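Local coordinates for protein 2-hydroxyisobutanoyl-CoA mutase large subunit (Aquincola tertiaricarbonis, PDB 4R3U) that isomerises 2-hydroxyisobutyryl-CoA and (S)-3-hydroxybutyryl-CoA together with a small cobalamin-binding subunit, serving as the substrate-binding large subunit of this mutase, at residues G53-Q58 / F306-A311; V230-D235 / G562-Y567. One frame throughout, in Å; residues are numbered along the deposited sequence.

Contact 1: G53-Q58 / F306-A311; sequences GDFPVQ and FFEEVA
Gly53 meets Glu308 where the two backbones draw closest, with 7.7 Å between their CA atoms. This is a helix of the TIM-barrel domain, 306-327, held against the loop that joins the short antiparallel strands 49-50 and 56-57. The helix is in its first turns here, and Ala311 N bonds back to Phe307 O. Across the gap one carboxylate reaches one backbone amide. Gly53 N donates to Glu308 OE1 at 2.9 Å, with an N-H...O angle of 147°. Glu308 OE1 accepts with its syn lone pair, the one on the side of the other oxygen. The side chain gets there by stretching out: CG lies anti to the backbone N (chi1 168°), and the chain stays extended beyond it. Glu308 OE2 lies over Gly53 CA at 3.4 Å, so the absence of a side chain at this glycine matters; a CB would run into that oxygen. OE2 is also hydrogen-bonded to Tyr429 OH and Thr51 OG1. The buried carboxylate is thus held at both oxygens, and its rotation is restrained. Thr51 bonds Phe55 N as well, which ties the loop together. The Phe55 ring stacks with Tyr429 of helix 420-442. Toward Glu308 it comes no nearer than 4.3 Å, from CD1 to OE2, and the approach to the ring is oblique.

Contact 2: V230-D235 / G562-Y567; sequences VRIVRD and GIWGTY
Helix 226-243 of the TIM-barrel domain is met here by the C-terminal end of helix 553-564, through Arg231, Ile232 and Trp564. Helix 553-564 ends at the tryptophan, and Gly565 breaks from helical geometry with a positive phi of 80°. The backbones stay well apart, with 11.8 Å between Arg231 CA and Trp564 CA, so the indole bridges the gap. Its six-membered ring does the touching. Arg231 NH1 lies at the ring edge, near the ring plane, 3.9 Å from Trp564 CZ2. The guanidinium and indole planes are 55° apart, so the two groups do not stack. Ile232 CD1 packs obliquely against Trp564 CZ3 at 3.7 Å. The Arg231 chain bends at chi2 (-92°), which turns the guanidinium one turn onward along its own helix, to Asp235. There NE donates to Asp235 OD2 at 2.9 Å, from above the carboxylate plane. Arg234 NH1 donates to the syn lone pair of Asp235 OD1, 2.6 Å away. Asp235 therefore joins two arginines in one salt-bridge network. Arg231 NH1 and NH2 also bond the backbone oxygens of Ala532 and Val531, at the end of helix 518-532. A leucine in place of Arg231 would probably leave Asp235 OD2 without its charged mate and would take these two donors from the carbonyls. The chemistry is divided: charge and hydrogen bonds fix the guanidinium, while the indole edge meets Arg231 NH1 and packs on the methyl of Ile232, with no hydrogen bond across the two segments.

In the fold
Contacts 1 and 2 lie on opposite sides of the chain's centre, with their own centres 38 Å apart and their nearest atoms about 23 Å apart. Their segments alternate along the chain: 53-58, 230-235, 306-311, then 562-567. Each contact uses a helix of the TIM-barrel domain, 306-327 in contact 1 and 226-243 in contact 2. Each joins that helix to a part of the chain distant in sequence, an early loop in one case and the C-terminal helix 553-564 in the other. Helix 264-283 touches both sites. A second large subunit packs against contact 1, whereas no other protein chain touches the segments of contact 2. The two contacts thus fasten sequence-distant pieces to the barrel at separate places.

Contact 1: G53-Q58 / F306-A311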
ATOM      1  N   GLY A  53      -9.658  -6.451  16.046  1.00 24.46           N
ATOM      2  CA  GLY A  53      -9.363  -7.076  17.330  1.00 24.96           C
ATOM      3  C   GLY A  53     -10.373  -6.810  18.429  1.00 27.30           C
ATOM      4  O   GLY A  53     -10.087  -7.087  19.593  1.00 26.50           O
ATOM      5  N   ASP A  54     -11.570  -6.289  18.048  1.00 24.73           N
ATOM      6  CA  ASP A  54     -12.737  -6.021  18.905  1.00 26.44           C
ATOM      7  C   ASP A  54     -12.610  -4.944  19.989  1.00 32.37           C
ATOM      8  O   ASP A  54     -13.340  -4.966  20.981  1.00 34.55           O
ATOM      9  CB  ASP A  54     -13.332  -7.321  19.459  1.00 28.51           C
ATOM     10  CG  ASP A  54     -14.457  -7.919  18.660  1.00 39.35           C
ATOM     11  OD1 ASP A  54     -14.593  -7.569  17.460  1.00 41.61           O
ATOM     12  OD2 ASP A  54     -15.181  -8.770  19.213  1.00 49.30           O
ATOM     13  N   PHE A  55     -11.700  -4.000  19.801  1.00 28.23           N
ATOM     14  CA  PHE A  55     -11.571  -2.887  20.735  1.00 28.46           C
ATOM     15  C   PHE A  55     -12.505  -1.800  20.237  1.00 33.86           C
ATOM     16  O   PHE A  55     -12.442  -1.463  19.051  1.00 33.45           O
ATOM     17  CB  PHE A  55     -10.129  -2.359  20.755  1.00 28.97           C
ATOM     18  CG  PHE A  55      -9.207  -3.018  21.742  1.00 29.76           C
ATOM     19  CD1 PHE A  55      -9.024  -4.391  21.735  1.00 30.30           C
ATOM     20  CD2 PHE A  55      -8.475  -2.254  22.648  1.00 33.11           C
ATOM     21  CE1 PHE A  55      -8.166  -5.000  22.645  1.00 31.41           C
ATOM     22  CE2 PHE A  55      -7.590  -2.860  23.544  1.00 35.72           C
ATOM     23  CZ  PHE A  55      -7.440  -4.231  23.535  1.00 33.12           C
ATOM     24  N   PRO A  56     -13.414  -1.274  21.084  1.00 31.62           N
ATOM     25  CA  PRO A  56     -14.303  -0.197  20.611  1.00 30.96           C
ATOM     26  C   PRO A  56     -13.521   1.098  20.342  1.00 35.57           C
ATOM     27  O   PRO A  56     -12.613   1.469  21.106  1.00 35.18           O
ATOM     28  CB  PRO A  56     -15.324  -0.042  21.741  1.00 33.38           C
ATOM     29  CG  PRO A  56     -14.653  -0.561  22.958  1.00 37.69           C
ATOM     30  CD  PRO A  56     -13.643  -1.588  22.515  1.00 33.39           C
ATOM     31  N   VAL A  57     -13.865   1.769  19.225  1.00 31.46           N
ATOM     32  CA  VAL A  57     -13.230   3.020  18.819  1.00 29.77           C
ATOM     33  C   VAL A  57     -14.179   4.216  18.866  1.00 33.15           C
ATOM     34  O   VAL A  57     -15.381   4.069  18.598  1.00 33.28           O
ATOM     35  CB  VAL A  57     -12.450   2.929  17.488  1.00 32.08           C
ATOM     36  CG1 VAL A  57     -11.330   1.915  17.590  1.00 30.70           C
ATOM     37  CG2 VAL A  57     -13.368   2.615  16.303  1.00 31.78           C
ATOM     38  N   GLN A  58     -13.640   5.395  19.251  1.00 28.04           N
ATOM     39  CA  GLN A  58     -14.413   6.641  19.280  1.00 28.63           C
ATOM     40  C   GLN A  58     -14.440   7.255  17.849  1.00 31.13           C
ATOM     41  O   GLN A  58     -13.573   6.933  17.030  1.00 28.28           O
ATOM     42  CB  GLN A  58     -13.786   7.660  20.256  1.00 30.81           C
ATOM     43  CG  GLN A  58     -13.738   7.204  21.739  1.00 43.36           C
ATOM     44  CD  GLN A  58     -12.865   8.085  22.617  1.00 47.38           C
ATOM     45  OE1 GLN A  58     -12.482   9.196  22.260  1.00 48.42           O
ATOM     46  NE2 GLN A  58     -12.513   7.611  23.782  1.00 36.78           N
ATOM     47  N   PHE A 306      -4.844  -1.387  10.318  1.00 18.57           N
ATOM     48  CA  PHE A 306      -3.710  -0.485  10.204  1.00 19.10           C
ATOM     49  C   PHE A 306      -3.220   0.156  11.516  1.00 22.37           C
ATOM     50  O   PHE A 306      -2.057  -0.034  11.874  1.00 21.86           O
ATOM     51  CB  PHE A 306      -3.970   0.556   9.099  1.00 20.52           C
ATOM     52  CG  PHE A 306      -2.770   1.403   8.766  1.00 20.36           C
ATOM     53  CD1 PHE A 306      -1.765   0.913   7.938  1.00 20.93           C
ATOM     54  CD2 PHE A 306      -2.643   2.693   9.283  1.00 21.44           C
ATOM     55  CE1 PHE A 306      -0.643   1.685   7.641  1.00 21.36           C
ATOM     56  CE2 PHE A 306      -1.535   3.480   8.965  1.00 24.72           C
ATOM     57  CZ  PHE A 306      -0.538   2.969   8.146  1.00 22.77           C
ATOM     58  N   PHE A 307      -4.102   0.895  12.219  1.00 19.49           N
ATOM     59  CA  PHE A 307      -3.755   1.585  13.464  1.00 19.80           C
ATOM     60  C   PHE A 307      -3.655   0.711  14.675  1.00 25.64           C
ATOM     61  O   PHE A 307      -2.717   0.902  15.463  1.00 26.84           O
ATOM     62  CB  PHE A 307      -4.633   2.797  13.718  1.00 21.69           C
ATOM     63  CG  PHE A 307      -4.386   3.894  12.714  1.00 22.23           C
ATOM     64  CD1 PHE A 307      -3.195   4.615  12.728  1.00 24.58           C
ATOM     65  CD2 PHE A 307      -5.324   4.182  11.735  1.00 22.85           C
ATOM     66  CE1 PHE A 307      -2.965   5.626  11.800  1.00 24.93           C
ATOM     67  CE2 PHE A 307      -5.086   5.186  10.808  1.00 25.18           C
ATOM     68  CZ  PHE A 307      -3.911   5.911  10.857  1.00 22.93           C
ATOM     69  N   GLU A 308      -4.562  -0.296  14.797  1.00 20.43           N
ATOM     70  CA  GLU A 308      -4.534  -1.270  15.891  1.00 19.60           C
ATOM     71  C   GLU A 308      -3.175  -2.039  15.975  1.00 28.03           C
ATOM     72  O   GLU A 308      -2.638  -2.233  17.064  1.00 30.30           O
ATOM     73  CB  GLU A 308      -5.694  -2.229  15.743  1.00 19.28           C
ATOM     74  CG  GLU A 308      -5.634  -3.458  16.622  1.00 13.33           C
ATOM     75  CD  GLU A 308      -6.938  -4.223  16.595  1.00 34.22           C
ATOM     76  OE1 GLU A 308      -7.296  -4.765  15.520  1.00 16.98           O
ATOM     77  OE2 GLU A 308      -7.644  -4.196  17.631  1.00 27.00           O
ATOM     78  N   GLU A 309      -2.638  -2.454  14.823  1.00 23.37           N
ATOM     79  CA  GLU A 309      -1.371  -3.176  14.705  1.00 21.87           C
ATOM     80  C   GLU A 309      -0.194  -2.344  15.153  1.00 23.63           C
ATOM     81  O   GLU A 309       0.634  -2.852  15.876  1.00 25.08           O
ATOM     82  CB  GLU A 309      -1.202  -3.722  13.269  1.00 22.22           C
ATOM     83  CG  GLU A 309      -2.159  -4.869  13.015  1.00 24.32           C
ATOM     84  CD  GLU A 309      -1.949  -6.052  13.953  1.00 34.40           C
ATOM     85  OE1 GLU A 309      -0.838  -6.626  13.934  1.00 22.29           O
ATOM     86  OE2 GLU A 309      -2.886  -6.405  14.707  1.00 19.57           O
ATOM     87  N   VAL A 310      -0.178  -1.050  14.828  1.00 17.73           N
ATOM     88  CA  VAL A 310       0.840  -0.092  15.272  1.00 16.62           C
ATOM     89  C   VAL A 310       0.742   0.098  16.812  1.00 23.98           C
ATOM     90  O   VAL A 310       1.757   0.043  17.510  1.00 25.79           O
ATOM     91  CB  VAL A 310       0.715   1.259  14.510  1.00 17.26           C
ATOM     92  CG1 VAL A 310       1.703   2.285  15.044  1.00 16.11           C
ATOM     93  CG2 VAL A 310       0.898   1.065  13.001  1.00 15.96           C
ATOM     94  N   ALA A 311      -0.485   0.286  17.325  1.00 21.14           N
ATOM     95  CA  ALA A 311      -0.759   0.457  18.748  1.00 22.49           C
ATOM     96  C   ALA A 311      -0.267  -0.776  19.530  1.00 29.41           C
ATOM     97  O   ALA A 311       0.329  -0.634  20.598  1.00 30.88           O
ATOM     98  CB  ALA A 311      -2.249   0.627  18.956  1.00 23.11           C
TER

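Contact 2: V230-D235 / G562-Y567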
ATOM      1  N   VAL A 230      11.011 -27.413  27.256  1.00 33.76           N
ATOM      2  CA  VAL A 230      11.290 -26.064  27.767  1.00 32.08           C
ATOM      3  C   VAL A 230      12.758 -26.017  28.190  1.00 38.66           C
ATOM      4  O   VAL A 230      13.466 -25.020  27.924  1.00 40.85           O
ATOM      5  CB  VAL A 230      10.276 -25.640  28.859  1.00 33.75           C
ATOM      6  CG1 VAL A 230      10.727 -24.377  29.597  1.00 33.41           C
ATOM      7  CG2 VAL A 230       8.894 -25.434  28.241  1.00 31.67           C
ATOM      8  N   ARG A 231      13.232 -27.138  28.763  1.00 33.04           N
ATOM      9  CA  ARG A 231      14.625 -27.305  29.165  1.00 33.42           C
ATOM     10  C   ARG A 231      15.561 -27.152  27.915  1.00 36.26           C
ATOM     11  O   ARG A 231      16.644 -26.579  28.027  1.00 37.36           O
ATOM     12  CB  ARG A 231      14.793 -28.669  29.890  1.00 33.40           C
ATOM     13  CG  ARG A 231      16.230 -29.080  30.193  1.00 33.42           C
ATOM     14  CD  ARG A 231      16.823 -29.918  29.078  1.00 33.03           C
ATOM     15  NE  ARG A 231      18.251 -30.169  29.288  1.00 47.28           N
ATOM     16  CZ  ARG A 231      18.748 -31.232  29.914  1.00 58.89           C
ATOM     17  NH1 ARG A 231      17.938 -32.166  30.402  1.00 41.74           N
ATOM     18  NH2 ARG A 231      20.057 -31.375  30.048  1.00 42.05           N
ATOM     19  N   ILE A 232      15.124 -27.635  26.732  1.00 29.99           N
ATOM     20  CA  ILE A 232      15.911 -27.492  25.511  1.00 28.72           C
ATOM     21  C   ILE A 232      16.010 -25.995  25.167  1.00 34.61           C
ATOM     22  O   ILE A 232      17.131 -25.499  24.970  1.00 36.22           O
ATOM     23  CB  ILE A 232      15.413 -28.379  24.326  1.00 29.66           C
ATOM     24  CG1 ILE A 232      15.551 -29.875  24.631  1.00 28.86           C
ATOM     25  CG2 ILE A 232      16.194 -28.056  23.047  1.00 30.86           C
ATOM     26  CD1 ILE A 232      14.582 -30.756  23.872  1.00 24.61           C
ATOM     27  N   VAL A 233      14.857 -25.264  25.163  1.00 28.46           N
ATOM     28  CA  VAL A 233      14.828 -23.813  24.918  1.00 26.46           C
ATOM     29  C   VAL A 233      15.800 -23.105  25.874  1.00 32.99           C
ATOM     30  O   VAL A 233      16.588 -22.253  25.460  1.00 34.26           O
ATOM     31  CB  VAL A 233      13.398 -23.226  24.991  1.00 27.77           C
ATOM     32  CG1 VAL A 233      13.399 -21.742  24.651  1.00 25.57           C
ATOM     33  CG2 VAL A 233      12.459 -23.978  24.044  1.00 26.60           C
ATOM     34  N   ARG A 234      15.779 -23.520  27.138  1.00 30.45           N
ATOM     35  CA  ARG A 234      16.639 -22.995  28.194  1.00 31.38           C
ATOM     36  C   ARG A 234      18.097 -23.261  27.832  1.00 37.16           C
ATOM     37  O   ARG A 234      18.901 -22.337  27.848  1.00 39.09           O
ATOM     38  CB  ARG A 234      16.239 -23.660  29.513  1.00 30.90           C
ATOM     39  CG  ARG A 234      16.867 -23.105  30.768  1.00 32.61           C
ATOM     40  CD  ARG A 234      16.997 -24.222  31.789  1.00 37.78           C
ATOM     41  NE  ARG A 234      17.907 -25.269  31.318  1.00 40.75           N
ATOM     42  CZ  ARG A 234      18.221 -26.367  31.992  1.00 48.50           C
ATOM     43  NH1 ARG A 234      19.054 -27.253  31.474  1.00 34.66           N
ATOM     44  NH2 ARG A 234      17.701 -26.591  33.187  1.00 36.36           N
ATOM     45  N   ASP A 235      18.434 -24.497  27.446  1.00 33.89           N
ATOM     46  CA  ASP A 235      19.796 -24.844  27.007  1.00 34.10           C
ATOM     47  C   ASP A 235      20.242 -24.038  25.773  1.00 38.14           C
ATOM     48  O   ASP A 235      21.408 -23.652  25.667  1.00 38.93           O
ATOM     49  CB  ASP A 235      19.906 -26.340  26.718  1.00 34.55           C
ATOM     50  CG  ASP A 235      19.852 -27.234  27.924  1.00 33.17           C
ATOM     51  OD1 ASP A 235      19.585 -26.728  29.032  1.00 31.79           O
ATOM     52  OD2 ASP A 235      20.040 -28.445  27.757  1.00 43.77           O
ATOM     53  N   GLY A 562      13.261 -42.189  23.860  1.00 36.07           N
ATOM     54  CA  GLY A 562      13.419 -43.334  24.756  1.00 37.77           C
ATOM     55  C   GLY A 562      13.389 -43.000  26.239  1.00 43.51           C
ATOM     56  O   GLY A 562      12.947 -43.828  27.047  1.00 44.91           O
ATOM     57  N   ILE A 563      13.850 -41.779  26.616  1.00 39.24           N
ATOM     58  CA  ILE A 563      13.824 -41.318  28.019  1.00 39.87           C
ATOM     59  C   ILE A 563      12.707 -40.290  28.319  1.00 41.88           C
ATOM     60  O   ILE A 563      12.289 -40.162  29.470  1.00 42.82           O
ATOM     61  CB  ILE A 563      15.220 -40.863  28.567  1.00 43.65           C
ATOM     62  CG1 ILE A 563      15.788 -39.647  27.809  1.00 42.65           C
ATOM     63  CG2 ILE A 563      16.226 -42.022  28.627  1.00 46.07           C
ATOM     64  CD1 ILE A 563      16.424 -38.627  28.718  1.00 48.41           C
ATOM     65  N   TRP A 564      12.260 -39.543  27.292  1.00 36.27           N
ATOM     66  CA  TRP A 564      11.272 -38.467  27.425  1.00 34.76           C
ATOM     67  C   TRP A 564       9.863 -38.778  26.934  1.00 39.85           C
ATOM     68  O   TRP A 564       8.894 -38.175  27.420  1.00 39.65           O
ATOM     69  CB  TRP A 564      11.782 -37.187  26.748  1.00 31.10           C
ATOM     70  CG  TRP A 564      12.873 -36.490  27.511  1.00 32.06           C
ATOM     71  CD1 TRP A 564      13.155 -36.617  28.842  1.00 35.88           C
ATOM     72  CD2 TRP A 564      13.807 -35.532  26.989  1.00 31.07           C
ATOM     73  NE1 TRP A 564      14.206 -35.803  29.181  1.00 35.45           N
ATOM     74  CE2 TRP A 564      14.629 -35.124  28.062  1.00 36.00           C
ATOM     75  CE3 TRP A 564      14.024 -34.968  25.720  1.00 30.89           C
ATOM     76  CZ2 TRP A 564      15.656 -34.175  27.903  1.00 35.15           C
ATOM     77  CZ3 TRP A 564      15.051 -34.041  25.561  1.00 31.97           C
ATOM     78  CH2 TRP A 564      15.862 -33.667  26.637  1.00 33.71           C
ATOM     79  N   GLY A 565       9.757 -39.679  25.963  1.00 35.41           N
ATOM     80  CA  GLY A 565       8.472 -40.009  25.363  1.00 34.44           C
ATOM     81  C   GLY A 565       8.085 -38.956  24.350  1.00 36.53           C
ATOM     82  O   GLY A 565       8.924 -38.167  23.915  1.00 34.37           O
ATOM     83  N   THR A 566       6.824 -38.947  23.948  1.00 35.18           N
ATOM     84  CA  THR A 566       6.313 -37.982  22.975  1.00 33.50           C
ATOM     85  C   THR A 566       5.087 -37.303  23.518  1.00 39.96           C
ATOM     86  O   THR A 566       4.424 -37.848  24.409  1.00 41.30           O
ATOM     87  CB  THR A 566       6.036 -38.644  21.623  1.00 36.80           C
ATOM     88  OG1 THR A 566       5.027 -39.641  21.768  1.00 43.02           O
ATOM     89  CG2 THR A 566       7.286 -39.239  20.994  1.00 29.85           C
ATOM     90  N   TYR A 567       4.777 -36.116  22.990  1.00 37.33           N
ATOM     91  CA  TYR A 567       3.604 -35.360  23.405  1.00 38.45           C
ATOM     92  C   TYR A 567       2.466 -35.609  22.398  1.00 46.53           C
ATOM     93  O   TYR A 567       2.720 -35.817  21.203  1.00 45.70           O
ATOM     94  CB  TYR A 567       3.959 -33.856  23.452  1.00 38.67           C
ATOM     95  CG  TYR A 567       2.813 -32.942  23.828  1.00 39.37           C
ATOM     96  CD1 TYR A 567       2.534 -32.652  25.162  1.00 42.06           C
ATOM     97  CD2 TYR A 567       2.006 -32.359  22.851  1.00 38.66           C
ATOM     98  CE1 TYR A 567       1.483 -31.798  25.514  1.00 41.86           C
ATOM     99  CE2 TYR A 567       0.933 -31.537  23.192  1.00 39.65           C
ATOM    100  CZ  TYR A 567       0.685 -31.242  24.526  1.00 47.36           C
ATOM    101  OH  TYR A 567      -0.346 -30.388  24.862  1.00 51.02           O
TER